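PDB 2Z5L: tylactone synthase starter module and modules 1 & 2, which probably reduces, through its first ketoreductase domain, the beta-keto group of a growing polyketide chain during assembly of tylactone, the tylosin precursor. Local coordinates for residues A250-W256 with L465-R470; A425-G431 with D472-V478. All coordinates share one frame; numbering follows the deposited sequence.

How the contacts relate
Contact 2 lies in the buried core, its centre about 11 Å from the centre of the chain, and pairs two parallel strands by backbone hydrogen bonds that weaken toward the far end, with valines and W430 on one face and small or polar side chains on the other. Contact 1 is partly buried, its centre about 23 Å from that of the chain; here loop 250-256 runs over residues 465-470 of helix 457-470, and close backbone packing, a methionine on a tryptophan and one weak arginine bond replace strand pairing. The two meet where helix 457-470 leads into strand 474-477: A467 O and D472 N are 3.2 Å apart, a probable hydrogen bond, and the contact centres about 12 Å.

Contact 1 of 2, residues A250-W256 with L465-R470; sequences AAGAASW and LGAMGR
S255 lies against G469 with their CA atoms 4.3 Å apart, as the irregular segment 250-256, which makes a type II' turn from A251 to A254, packs across residues 465-470 of helix 457-470. G466 and G469 have no side chain to hold the backbones apart; at G469 a CB would clash with S255 N and A254 C. G466 CA thus approaches A254 O at 3.3 Å in a CA-H...O contact, and S255 CA makes a similar one to L465 O. With CG anti to the backbone N (chi1 -167°), the indole of W256 is carried alongside M468, whose chain bends at chi3 to lay CE over one face, 3.8 Å from the centroid of the six-membered ring and 17° off its normal. This is a CH-pi contact, accompanied by an oblique Met-aromatic approach of SD to the five-membered ring. L465 CD2 sits at the ring's edge. At the other end the R470 chain runs alongside A251, R470 CD 3.5 Å from A251 CA, then bends to bring NH1 within 2.7 Å of A250 O; the N-H...O angle of 117° makes this bond weak. D25 accepts hydrogen bonds from the backbone N atoms of A251 and G252, holding the start of the turn. W256 and M468 both reach F340 of strand 338-341, joining the linker between strands 239-247 and 261-265 to helix 457-470 and the ketoreductase sheet.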
loop_
_atom_site.group_PDB
_atom_site.type_symbol
_atom_site.label_atom_id
_atom_site.label_comp_id
_atom_site.label_asym_id
_atom_site.label_seq_id
_atom_site.Cartn_x
_atom_site.Cartn_y
_atom_site.Cartn_z
ATOM N N ALA A 250 19.721 6.692 9.162
ATOM C CA ALA A 250 20.666 6.545 8.055
ATOM C C ALA A 250 21.045 5.083 7.889
ATOM O O ALA A 250 20.912 4.287 8.818
ATOM C CB ALA A 250 21.917 7.389 8.303
ATOM N N ALA A 251 21.502 4.736 6.691
ATOM C CA ALA A 251 21.921 3.375 6.378
ATOM C C ALA A 251 23.429 3.293 6.583
ATOM O O ALA A 251 23.963 2.248 6.948
ATOM C CB ALA A 251 21.571 3.038 4.938
ATOM N N GLY A 252 24.102 4.413 6.343
ATOM C CA GLY A 252 25.539 4.470 6.507
ATOM C C GLY A 252 26.293 3.438 5.694
ATOM O O GLY A 252 25.978 3.198 4.528
ATOM N N ALA A 253 27.292 2.824 6.320
ATOM C CA ALA A 253 28.120 1.813 5.669
ATOM C C ALA A 253 27.423 0.464 5.610
ATOM O O ALA A 253 27.935 -0.481 5.014
ATOM C CB ALA A 253 29.450 1.679 6.412
ATOM N N ALA A 254 26.255 0.375 6.237
ATOM C CA ALA A 254 25.511 -0.876 6.250
ATOM C C ALA A 254 25.191 -1.322 4.830
ATOM O O ALA A 254 24.781 -0.517 3.994
ATOM C CB ALA A 254 24.222 -0.711 7.053
ATOM N N SER A 255 25.375 -2.611 4.565
ATOM C CA SER A 255 25.097 -3.161 3.251
ATOM C C SER A 255 24.805 -4.645 3.352
ATOM O O SER A 255 24.912 -5.237 4.423
ATOM C CB SER A 255 26.279 -2.924 2.310
ATOM O OG SER A 255 26.020 -3.459 1.027
ATOM N N TRP A 256 24.433 -5.251 2.235
ATOM C CA TRP A 256 24.122 -6.669 2.235
ATOM C C TRP A 256 24.913 -7.339 1.110
ATOM O O TRP A 256 25.153 -6.731 0.066
ATOM C CB TRP A 256 22.608 -6.853 2.033
ATOM C CG TRP A 256 22.116 -8.231 2.305
ATOM C CD1 TRP A 256 21.921 -8.807 3.522
ATOM C CD2 TRP A 256 21.800 -9.228 1.331
ATOM N NE1 TRP A 256 21.504 -10.108 3.370
ATOM C CE2 TRP A 256 21.423 -10.393 2.033
ATOM C CE3 TRP A 256 21.803 -9.251 -0.071
ATOM C CZ2 TRP A 256 21.050 -11.573 1.381
ATOM C CZ3 TRP A 256 21.433 -10.418 -0.720
ATOM C CH2 TRP A 256 21.061 -11.567 0.009
ATOM N N LEU A 465 20.453 -2.337 -0.747
ATOM C CA LEU A 465 21.476 -3.041 0.008
ATOM C C LEU A 465 21.698 -2.352 1.358
ATOM O O LEU A 465 21.944 -3.010 2.376
ATOM C CB LEU A 465 22.781 -3.098 -0.794
ATOM C CG LEU A 465 22.649 -3.835 -2.139
ATOM C CD1 LEU A 465 24.021 -3.997 -2.777
ATOM C CD2 LEU A 465 22.005 -5.199 -1.916
ATOM N N GLY A 466 21.583 -1.028 1.364
ATOM C CA GLY A 466 21.754 -0.276 2.596
ATOM C C GLY A 466 20.619 -0.546 3.569
ATOM O O GLY A 466 20.833 -0.743 4.761
ATOM N N ALA A 467 19.400 -0.551 3.049
ATOM C CA ALA A 467 18.228 -0.800 3.858
ATOM C C ALA A 467 18.285 -2.213 4.398
ATOM O O ALA A 467 17.933 -2.464 5.553
ATOM C CB ALA A 467 16.957 -0.606 3.026
ATOM N N MET A 468 18.719 -3.144 3.550
ATOM C CA MET A 468 18.823 -4.549 3.939
ATOM C C MET A 468 19.880 -4.734 5.026
ATOM O O MET A 468 19.805 -5.664 5.835
ATOM C CB MET A 468 19.146 -5.420 2.717
ATOM C CG MET A 468 17.962 -5.653 1.786
ATOM S SD MET A 468 18.484 -6.580 0.307
ATOM C CE MET A 468 18.281 -8.290 0.901
ATOM N N GLY A 469 20.861 -3.840 5.043
ATOM C CA GLY A 469 21.894 -3.912 6.061
ATOM C C GLY A 469 21.286 -3.554 7.412
ATOM O O GLY A 469 21.468 -4.272 8.388
ATOM N N ARG A 470 20.556 -2.441 7.459
ATOM C CA ARG A 470 19.920 -1.982 8.687
ATOM C C ARG A 470 18.883 -2.989 9.168
ATOM O O ARG A 470 18.433 -2.942 10.319
ATOM C CB ARG A 470 19.218 -0.645 8.459
ATOM C CG ARG A 470 20.139 0.518 8.154
ATOM C CD ARG A 470 19.318 1.783 8.029
ATOM N NE ARG A 470 18.340 1.888 9.118
ATOM C CZ ARG A 470 18.632 2.272 10.360
ATOM N NH1 ARG A 470 19.880 2.598 10.676
ATOM N NH2 ARG A 470 17.681 2.328 11.287
#

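Contact 2 of 2, residues A425-G431 with D472-V478; sequences ATSVAWG and DVCVTVV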
loop_
_atom_site.group_PDB
_atom_site.type_symbol
_atom_site.label_atom_id
_atom_site.label_comp_id
_atom_site.label_asym_id
_atom_site.label_seq_id
_atom_site.Cartn_x
_atom_site.Cartn_y
_atom_site.Cartn_z
ATOM N N ALA A 425 12.096 -10.574 6.262
ATOM C CA ALA A 425 11.281 -9.803 5.329
ATOM C C ALA A 425 11.644 -8.324 5.370
ATOM O O ALA A 425 11.914 -7.774 6.434
ATOM C CB ALA A 425 9.787 -9.983 5.656
ATOM N N THR A 426 11.642 -7.691 4.202
ATOM C CA THR A 426 11.954 -6.268 4.064
ATOM C C THR A 426 11.057 -5.730 2.935
ATOM O O THR A 426 10.971 -6.339 1.867
ATOM C CB THR A 426 13.433 -6.052 3.660
ATOM O OG1 THR A 426 14.289 -6.817 4.517
ATOM C CG2 THR A 426 13.803 -4.589 3.769
ATOM N N SER A 427 10.399 -4.595 3.163
ATOM C CA SER A 427 9.515 -4.006 2.153
ATOM C C SER A 427 9.894 -2.555 1.886
ATOM O O SER A 427 9.822 -1.712 2.783
ATOM C CB SER A 427 8.051 -4.082 2.610
ATOM O OG SER A 427 7.169 -3.580 1.619
ATOM N N VAL A 428 10.304 -2.262 0.655
ATOM C CA VAL A 428 10.711 -0.905 0.297
ATOM C C VAL A 428 9.708 -0.234 -0.636
ATOM O O VAL A 428 9.421 -0.742 -1.714
ATOM C CB VAL A 428 12.096 -0.899 -0.385
ATOM C CG1 VAL A 428 12.563 0.528 -0.579
ATOM C CG2 VAL A 428 13.101 -1.678 0.454
ATOM N N ALA A 429 9.184 0.908 -0.204
ATOM C CA ALA A 429 8.221 1.673 -0.988
ATOM C C ALA A 429 8.994 2.629 -1.897
ATOM O O ALA A 429 9.282 3.770 -1.529
ATOM C CB ALA A 429 7.284 2.455 -0.060
ATOM N N TRP A 430 9.318 2.154 -3.094
ATOM C CA TRP A 430 10.097 2.931 -4.042
ATOM C C TRP A 430 9.389 4.145 -4.608
ATOM O O TRP A 430 8.161 4.251 -4.576
ATOM C CB TRP A 430 10.564 2.034 -5.196
ATOM C CG TRP A 430 11.463 0.924 -4.751
ATOM C CD1 TRP A 430 11.101 -0.369 -4.473
ATOM C CD2 TRP A 430 12.858 1.023 -4.425
ATOM N NE1 TRP A 430 12.177 -1.067 -3.987
ATOM C CE2 TRP A 430 13.263 -0.240 -3.938
ATOM C CE3 TRP A 430 13.794 2.060 -4.477
ATOM C CZ2 TRP A 430 14.566 -0.499 -3.519
ATOM C CZ3 TRP A 430 15.108 1.802 -4.055
ATOM C CH2 TRP A 430 15.473 0.536 -3.575
ATOM N N GLY A 431 10.199 5.065 -5.110
ATOM C CA GLY A 431 9.698 6.270 -5.737
ATOM C C GLY A 431 9.920 6.003 -7.208
ATOM O O GLY A 431 9.983 4.838 -7.604
ATOM N N ASP A 472 15.845 -3.282 7.825
ATOM C CA ASP A 472 14.565 -2.596 7.885
ATOM C C ASP A 472 13.396 -3.544 7.634
ATOM O O ASP A 472 13.556 -4.607 7.027
ATOM C CB ASP A 472 14.488 -1.479 6.835
ATOM C CG ASP A 472 15.509 -0.390 7.046
ATOM O OD1 ASP A 472 15.555 0.201 8.150
ATOM O OD2 ASP A 472 16.257 -0.107 6.088
ATOM N N VAL A 473 12.221 -3.142 8.118
ATOM C CA VAL A 473 10.989 -3.894 7.919
ATOM C C VAL A 473 10.272 -3.164 6.784
ATOM O O VAL A 473 9.957 -3.756 5.754
ATOM C CB VAL A 473 10.118 -3.906 9.200
ATOM C CG1 VAL A 473 8.736 -4.474 8.894
ATOM C CG2 VAL A 473 10.800 -4.770 10.274
ATOM N N CYS A 474 10.028 -1.871 6.968
ATOM C CA CYS A 474 9.402 -1.069 5.924
ATOM C C CYS A 474 10.082 0.277 5.915
ATOM O O CYS A 474 10.329 0.875 6.963
ATOM C CB CYS A 474 7.895 -0.869 6.156
ATOM S SG CYS A 474 6.860 -2.283 5.711
ATOM N N VAL A 475 10.403 0.745 4.724
ATOM C CA VAL A 475 11.045 2.028 4.581
ATOM C C VAL A 475 10.675 2.557 3.222
ATOM O O VAL A 475 10.428 1.780 2.299
ATOM C CB VAL A 475 12.587 1.904 4.698
ATOM C CG1 VAL A 475 13.131 0.996 3.598
ATOM C CG2 VAL A 475 13.228 3.282 4.628
ATOM N N THR A 476 10.600 3.880 3.118
ATOM C CA THR A 476 10.276 4.536 1.866
ATOM C C THR A 476 11.565 5.146 1.354
ATOM O O THR A 476 12.175 5.993 2.016
ATOM C CB THR A 476 9.242 5.687 2.047
ATOM O OG1 THR A 476 8.000 5.160 2.522
ATOM C CG2 THR A 476 8.998 6.395 0.723
ATOM N N VAL A 477 12.000 4.702 0.186
ATOM C CA VAL A 477 13.208 5.242 -0.410
ATOM C C VAL A 477 12.762 6.042 -1.613
ATOM O O VAL A 477 12.455 5.472 -2.659
ATOM C CB VAL A 477 14.161 4.120 -0.875
ATOM C CG1 VAL A 477 15.385 4.729 -1.537
ATOM C CG2 VAL A 477 14.574 3.256 0.310
ATOM N N VAL A 478 12.702 7.359 -1.468
ATOM C CA VAL A 478 12.276 8.205 -2.578
ATOM C C VAL A 478 13.060 9.503 -2.659
ATOM O O VAL A 478 13.462 10.066 -1.644
ATOM C CB VAL A 478 10.785 8.605 -2.463
ATOM C CG1 VAL A 478 10.342 9.289 -3.746
ATOM C CG2 VAL A 478 9.924 7.399 -2.166
#
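V477 CG1 approaches the W430 indole obliquely, 3.9 Å from W430 CZ3, while V428 CG1, from the same strand as W430, rests over one face, 3.5 Å above the ring plane and displaced toward the rim. The indole also meets the rings of F389 and W433. V428 also meets V477 across the strands, V428 CG1 to V477 CG2 at 3.5 Å; chi1 of -173° directs V428 CG1 both to this contact and to the W430 ring. V475 CG1 lies beside V428 CG2, the two side chains pointing the same way. Strand 474-477 pairs in parallel with 426-430, at 25° to it, and the order continues through 386-391, 338-341 and 261-265, the Rossmann-type sheet of short-chain dehydrogenases/reductases; between the two strands the chain passes through helix 457-470, which packs on W430 and V477. S427 N donates to V473 O at 2.8 Å, tilted 27° from the carbonyl plane, S427 O accepts from V475 N nearly along the C=O axis, and A429 N donates to V475 O at 2.9 Å; the next bond, V477 N to A429 O, is weak. On the other face S427 CB touches C474 SG at 3.8 Å, and A429 CB meets T476 OG1. Helix 402-419 covers S427, whose OG bonds D412, and C474; T395 covers A429 and T476. Just before the strands, R419 NH1 hydrogen-bonds to both A425 O and D472 O, tying the segments together, and the D472 carboxylate forms a salt bridge with R28.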